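Local coordinates for protein methyltransferase (Pyrococcus horikoshii, PDB 1IXK) that probably binds RNA and transfers a methyl group from S-adenosyl-L-methionine to carbon 5 of cytidine in tRNA, at residues Lys66-Lys71 against Arg84-Ile89; Arg45-Asn50 against Phe80-Glu85. All blocks are in the same frame, centred on the assembly; numbering follows the deposited sequence.

Contact 1 of 2, residues Lys66-Lys71 against Arg84-Ile89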
loop_
_atom_site.group_PDB
_atom_site.type_symbol
_atom_site.label_atom_id
_atom_site.label_comp_id
_atom_site.label_asym_id
_atom_site.label_seq_id
_atom_site.Cartn_x
_atom_site.Cartn_y
_atom_site.Cartn_z
ATOM N N LYS A 66 -1.838 16.758 24.964
ATOM C CA LYS A 66 -1.430 17.977 24.275
ATOM C C LYS A 66 -2.532 18.619 23.437
ATOM O O LYS A 66 -2.326 19.674 22.837
ATOM C CB LYS A 66 -0.211 17.700 23.394
ATOM C CG LYS A 66 0.997 17.203 24.165
ATOM C CD LYS A 66 2.234 17.156 23.284
ATOM C CE LYS A 66 3.443 16.692 24.075
ATOM N NZ LYS A 66 4.696 16.912 23.319
ATOM N N GLY A 67 -3.698 17.985 23.386
ATOM C CA GLY A 67 -4.799 18.549 22.626
ATOM C C GLY A 67 -5.151 17.836 21.331
ATOM O O GLY A 67 -6.137 18.181 20.684
ATOM N N PHE A 68 -4.353 16.851 20.940
ATOM C CA PHE A 68 -4.641 16.116 19.713
ATOM C C PHE A 68 -5.727 15.072 19.938
ATOM O O PHE A 68 -5.811 14.472 21.008
ATOM C CB PHE A 68 -3.383 15.417 19.191
ATOM C CG PHE A 68 -2.282 16.356 18.793
ATOM C CD1 PHE A 68 -1.406 16.867 19.743
ATOM C CD2 PHE A 68 -2.128 16.741 17.466
ATOM C CE1 PHE A 68 -0.391 17.747 19.377
ATOM C CE2 PHE A 68 -1.117 17.619 17.089
ATOM C CZ PHE A 68 -0.249 18.123 18.046
ATOM N N GLN A 69 -6.572 14.874 18.932
ATOM C CA GLN A 69 -7.625 13.867 18.998
ATOM C C GLN A 69 -7.531 13.092 17.689
ATOM O O GLN A 69 -7.161 13.650 16.656
ATOM C CB GLN A 69 -9.000 14.520 19.161
ATOM C CG GLN A 69 -9.108 15.374 20.419
ATOM C CD GLN A 69 -10.499 15.944 20.636
ATOM O OE1 GLN A 69 -11.122 16.459 19.709
ATOM N NE2 GLN A 69 -10.983 15.868 21.870
ATOM N N PHE A 70 -7.849 11.805 17.731
ATOM C CA PHE A 70 -7.735 10.976 16.538
ATOM C C PHE A 70 -8.566 9.705 16.618
ATOM O O PHE A 70 -8.977 9.291 17.702
ATOM C CB PHE A 70 -6.267 10.604 16.323
ATOM C CG PHE A 70 -5.489 10.453 17.604
ATOM C CD1 PHE A 70 -4.799 11.538 18.144
ATOM C CD2 PHE A 70 -5.484 9.245 18.296
ATOM C CE1 PHE A 70 -4.115 11.422 19.358
ATOM C CE2 PHE A 70 -4.803 9.118 19.515
ATOM C CZ PHE A 70 -4.119 10.212 20.043
ATOM N N LYS A 71 -8.796 9.090 15.461
ATOM C CA LYS A 71 -9.567 7.852 15.373
ATOM C C LYS A 71 -8.654 6.739 14.868
ATOM O O LYS A 71 -7.701 6.989 14.138
ATOM C CB LYS A 71 -10.730 8.003 14.394
ATOM C CG LYS A 71 -11.691 9.127 14.705
ATOM C CD LYS A 71 -12.753 9.220 13.621
ATOM C CE LYS A 71 -12.119 9.421 12.246
ATOM N NZ LYS A 71 -13.132 9.490 11.156
ATOM N N ARG A 84 -8.439 16.301 15.448
ATOM C CA ARG A 84 -8.149 17.581 16.090
ATOM C C ARG A 84 -6.641 17.726 16.160
ATOM O O ARG A 84 -5.962 16.991 16.876
ATOM C CB ARG A 84 -8.723 17.659 17.508
ATOM C CG ARG A 84 -8.581 19.057 18.144
ATOM C CD ARG A 84 -9.268 19.127 19.505
ATOM N NE ARG A 84 -9.491 20.500 19.964
ATOM C CZ ARG A 84 -8.562 21.288 20.502
ATOM N NH1 ARG A 84 -8.882 22.522 20.881
ATOM N NH2 ARG A 84 -7.321 20.850 20.676
ATOM N N GLU A 85 -6.117 18.671 15.398
ATOM C CA GLU A 85 -4.687 18.908 15.376
ATOM C C GLU A 85 -4.473 20.337 15.825
ATOM O O GLU A 85 -4.318 21.235 14.990
ATOM C CB GLU A 85 -4.145 18.728 13.960
ATOM C CG GLU A 85 -2.656 18.473 13.894
ATOM C CD GLU A 85 -2.179 18.226 12.475
ATOM O OE1 GLU A 85 -3.036 18.045 11.584
ATOM O OE2 GLU A 85 -0.951 18.208 12.253
ATOM N N PRO A 86 -4.461 20.573 17.151
ATOM C CA PRO A 86 -4.256 21.945 17.602
ATOM C C PRO A 86 -3.157 22.573 16.775
ATOM O O PRO A 86 -3.437 23.478 15.974
ATOM C CB PRO A 86 -3.885 21.789 19.083
ATOM C CG PRO A 86 -3.387 20.408 19.188
ATOM C CD PRO A 86 -4.319 19.647 18.283
ATOM N N PHE A 87 -1.920 22.106 16.957
ATOM C CA PHE A 87 -0.793 22.634 16.185
ATOM C C PHE A 87 -0.232 21.477 15.368
ATOM O O PHE A 87 -0.622 20.330 15.576
ATOM C CB PHE A 87 0.300 23.225 17.097
ATOM C CG PHE A 87 0.792 22.282 18.174
ATOM C CD1 PHE A 87 -0.024 21.946 19.253
ATOM C CD2 PHE A 87 2.071 21.733 18.111
ATOM C CE1 PHE A 87 0.428 21.081 20.253
ATOM C CE2 PHE A 87 2.532 20.870 19.103
ATOM C CZ PHE A 87 1.709 20.542 20.175
ATOM N N SER A 88 0.677 21.777 14.443
ATOM C CA SER A 88 1.277 20.759 13.580
ATOM C C SER A 88 1.808 19.557 14.344
ATOM O O SER A 88 2.633 19.697 15.245
ATOM C CB SER A 88 2.405 21.371 12.752
ATOM O OG SER A 88 2.973 20.397 11.894
ATOM N N ILE A 89 1.342 18.373 13.957
ATOM C CA ILE A 89 1.760 17.139 14.605
ATOM C C ILE A 89 3.247 16.887 14.386
ATOM O O ILE A 89 3.897 16.220 15.192
ATOM C CB ILE A 89 0.947 15.927 14.080
ATOM C CG1 ILE A 89 1.332 14.661 14.848
ATOM C CG2 ILE A 89 1.194 15.731 12.592
ATOM C CD1 ILE A 89 0.973 14.705 16.313
#

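Contact 2 of 2, residues Arg45-Asn50 against Phe80-Glu85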
loop_
_atom_site.group_PDB
_atom_site.type_symbol
_atom_site.label_atom_id
_atom_site.label_comp_id
_atom_site.label_asym_id
_atom_site.label_seq_id
_atom_site.Cartn_x
_atom_site.Cartn_y
_atom_site.Cartn_z
ATOM N N ARG A 45 -4.751 13.772 8.038
ATOM C CA ARG A 45 -3.353 13.482 8.329
ATOM C C ARG A 45 -3.362 12.334 9.336
ATOM O O ARG A 45 -3.995 12.430 10.388
ATOM C CB ARG A 45 -2.660 14.717 8.919
ATOM C CG ARG A 45 -1.189 14.511 9.235
ATOM C CD ARG A 45 -0.463 15.816 9.554
ATOM N NE ARG A 45 -0.292 16.665 8.376
ATOM C CZ ARG A 45 -1.211 17.508 7.912
ATOM N NH1 ARG A 45 -2.382 17.633 8.526
ATOM N NH2 ARG A 45 -0.960 18.224 6.821
ATOM N N CYS A 46 -2.681 11.240 9.009
ATOM C CA CYS A 46 -2.649 10.082 9.899
ATOM C C CYS A 46 -1.231 9.755 10.353
ATOM O O CYS A 46 -0.251 10.149 9.715
ATOM C CB CYS A 46 -3.249 8.857 9.201
ATOM S SG CYS A 46 -4.837 9.128 8.345
ATOM N N PHE A 47 -1.119 9.034 11.463
ATOM C CA PHE A 47 0.198 8.667 11.963
ATOM C C PHE A 47 0.208 7.250 12.504
ATOM O O PHE A 47 -0.830 6.695 12.853
ATOM C CB PHE A 47 0.654 9.654 13.051
ATOM C CG PHE A 47 -0.194 9.630 14.294
ATOM C CD1 PHE A 47 0.014 8.669 15.280
ATOM C CD2 PHE A 47 -1.225 10.549 14.463
ATOM C CE1 PHE A 47 -0.792 8.623 16.413
ATOM C CE2 PHE A 47 -2.040 10.510 15.599
ATOM C CZ PHE A 47 -1.824 9.546 16.574
ATOM N N ARG A 48 1.405 6.683 12.580
ATOM C CA ARG A 48 1.609 5.334 13.073
ATOM C C ARG A 48 2.510 5.408 14.295
ATOM O O ARG A 48 3.538 6.074 14.271
ATOM C CB ARG A 48 2.285 4.498 11.988
ATOM C CG ARG A 48 2.698 3.100 12.405
ATOM C CD ARG A 48 3.625 2.510 11.354
ATOM N NE ARG A 48 5.033 2.782 11.622
ATOM C CZ ARG A 48 5.934 3.090 10.693
ATOM N NH1 ARG A 48 7.193 3.304 11.041
ATOM N NH2 ARG A 48 5.576 3.215 9.418
ATOM N N VAL A 49 2.118 4.735 15.368
ATOM C CA VAL A 49 2.934 4.730 16.579
ATOM C C VAL A 49 4.131 3.810 16.345
ATOM O O VAL A 49 3.962 2.676 15.892
ATOM C CB VAL A 49 2.150 4.182 17.784
ATOM C CG1 VAL A 49 3.064 4.108 19.000
ATOM C CG2 VAL A 49 0.932 5.060 18.064
ATOM N N ASN A 50 5.332 4.295 16.647
ATOM C CA ASN A 50 6.525 3.477 16.484
ATOM C C ASN A 50 6.713 2.674 17.765
ATOM O O ASN A 50 7.291 3.153 18.745
ATOM C CB ASN A 50 7.753 4.348 16.214
ATOM C CG ASN A 50 9.033 3.538 16.144
ATOM O OD1 ASN A 50 8.999 2.318 15.980
ATOM N ND2 ASN A 50 10.167 4.212 16.260
ATOM N N PHE A 80 -3.547 5.855 13.476
ATOM C CA PHE A 80 -4.620 6.763 13.864
ATOM C C PHE A 80 -4.667 7.930 12.887
ATOM O O PHE A 80 -3.641 8.311 12.324
ATOM C CB PHE A 80 -4.352 7.310 15.273
ATOM C CG PHE A 80 -4.257 6.251 16.328
ATOM C CD1 PHE A 80 -5.383 5.867 17.048
ATOM C CD2 PHE A 80 -3.041 5.627 16.596
ATOM C CE1 PHE A 80 -5.298 4.876 18.024
ATOM C CE2 PHE A 80 -2.947 4.634 17.567
ATOM C CZ PHE A 80 -4.073 4.258 18.282
ATOM N N CYS A 81 -5.855 8.491 12.683
ATOM C CA CYS A 81 -6.000 9.641 11.805
ATOM C C CYS A 81 -6.544 10.803 12.640
ATOM O O CYS A 81 -7.508 10.659 13.396
ATOM C CB CYS A 81 -6.918 9.327 10.619
ATOM S SG CYS A 81 -6.220 8.107 9.440
ATOM N N LEU A 82 -5.894 11.949 12.509
ATOM C CA LEU A 82 -6.257 13.142 13.268
ATOM C C LEU A 82 -7.630 13.745 12.998
ATOM O O LEU A 82 -8.059 13.865 11.848
ATOM C CB LEU A 82 -5.185 14.206 13.056
ATOM C CG LEU A 82 -3.836 13.856 13.670
ATOM C CD1 LEU A 82 -2.726 14.645 12.992
ATOM C CD2 LEU A 82 -3.891 14.148 15.173
ATOM N N THR A 83 -8.310 14.120 14.079
ATOM C CA THR A 83 -9.622 14.753 14.014
ATOM C C THR A 83 -9.489 16.132 14.652
ATOM O O THR A 83 -10.319 17.015 14.435
ATOM C CB THR A 83 -10.689 13.937 14.764
ATOM O OG1 THR A 83 -10.258 13.695 16.107
ATOM C CG2 THR A 83 -10.924 12.609 14.061
ATOM N N ARG A 84 -8.439 16.301 15.448
ATOM C CA ARG A 84 -8.149 17.581 16.090
ATOM C C ARG A 84 -6.641 17.726 16.160
ATOM O O ARG A 84 -5.962 16.991 16.876
ATOM C CB ARG A 84 -8.723 17.659 17.508
ATOM C CG ARG A 84 -8.581 19.057 18.144
ATOM C CD ARG A 84 -9.268 19.127 19.505
ATOM N NE ARG A 84 -9.491 20.500 19.964
ATOM C CZ ARG A 84 -8.562 21.288 20.502
ATOM N NH1 ARG A 84 -8.882 22.522 20.881
ATOM N NH2 ARG A 84 -7.321 20.850 20.676
ATOM N N GLU A 85 -6.117 18.671 15.398
ATOM C CA GLU A 85 -4.687 18.908 15.376
ATOM C C GLU A 85 -4.473 20.337 15.825
ATOM O O GLU A 85 -4.318 21.235 14.990
ATOM C CB GLU A 85 -4.145 18.728 13.960
ATOM C CG GLU A 85 -2.656 18.473 13.894
ATOM C CD GLU A 85 -2.179 18.226 12.475
ATOM O OE1 GLU A 85 -3.036 18.045 11.584
ATOM O OE2 GLU A 85 -0.951 18.208 12.253
HETATM O O HOH W 1 -6.653 15.131 9.831
#

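Contact 1 of 2, residues Lys66-Lys71 against Arg84-Ile89
A classic beta bulge, in which T83 and R84 both face Q69, joins the start of strand 69-73 to the loop after strand 79-82. Q69 and R84 form an antiparallel hydrogen-bonded pair: Q69 N gives a hydrogen bond to R84 O at 3.0 Å, and R84 N answers to Q69 O. Their side chains share one face of the sheet, where the aliphatic part of R84 lies against the glutamine chain. R84 leaves with CG anti to its backbone N (chi1 -173°) and stays extended to NE, a reach that takes NH2 to G67 O at 2.9 Å with the carbonyl oxygen at the guanidinium edge. Long and flexible, arginine suits this exposed place. G67 closes helix 56-65 in a Schellman motif; with its positive phi and P86 packed close against it, this is a natural place for glycine.

The loop wraps around the buried ring of F68. P86 CG sits over the centre of one face, 3.9 Å from the ring centroid, and I89 CD1 covers the opposite face nearer the rim. F68 in turn directs its edge at the face of F87, a T-shaped pair with planes 63° apart, while E85 CG meets the F68 ring edge. E85 OE2 accepts from I89 N at 2.9 Å through its anti lone pair, a bond that spans the loop from 85 to 89. At the far end of the segment, I89 packs on L63 of helix 56-65 and on I100 and I102 of strand 100-102, and K66 forms a salt bridge with E94 of helix 93-96.

Contact 2 of 2, residues Arg45-Asn50 against Phe80-Glu85
The rings of F47 and F80, neighbours on one face of the sheet, are nearly parallel, 28° apart, but slid so far that they barely overlap, with centroids 5.7 Å apart. What F47 offers its partner is mainly a face for CB: F80 CB lies over it, 3.6 Å from F47 CZ, in a CH-pi contact. With CG between backbone N and carbonyl carbon (chi1 65°), the F47 ring swings across the neighbouring strand, where L82 CD2 comes up to its edge. V49 CG2 approaches F80 CE2 obliquely. Large apolar side chains suit this face because V60 and L63 of helix 56-65 lie against it.

On the other face C46 and C81, a non-hydrogen-bonded antiparallel pair, are joined by a disulfide, SG to SG 2.0 Å, with a near-perpendicular torsion of 93° about the sulfur-sulfur bond. The alpha carbons are 3.9 Å apart, and the covalent bridge ties the two central strands of the four-stranded antiparallel sheet in the N-terminal RsmF-type region. Hydrogen bonds flank it: F47 and F80 exchange a pair, F47 N to F80 O being 2.8 Å, and L82 N gives its hydrogen to R45 O at 2.9 Å. Next to that bond a water accepts from R45 N and donates to L82 O, linking the two chains beside the last direct bond.

At this end of the pairing the R45 chain starts extended, then bends at chi3, crossing E85 at about a right angle. NH1 meets E85 OE1 at 3.2 Å in a salt bridge whose hydrogen bond is weak; the guanidinium and carboxylate planes are 53° apart, and E85 OE2 is held by I89 N. The aliphatic CB and CG of R45 lie beside L82 CD1.

Overall arrangement
The two contacts are about 8 Å apart, centre to centre. Contact 2 joins two neighbouring strands of the antiparallel sheet ordered 69-73, 79-82, 46-49, 100-102, while contact 1 sets the edge strand 69-73 against the loop that follows strand 79-82, past the corner at T83. Between them K71 O lies 2.8 Å from C81 N, a probable hydrogen bond. E85 is shared: OE1 pairs with R45 in contact 2, and OE2 is bound within the loop of contact 1. F70 sets its ring edge-to-face with F47 and F80. Contact 1 lies away from the predicted S-adenosyl-L-methionine site; in contact 2 the side chain of F47 is about 11 Å from that of G131 of that site, and R48 NH2 hydrogen-bonds G131 O.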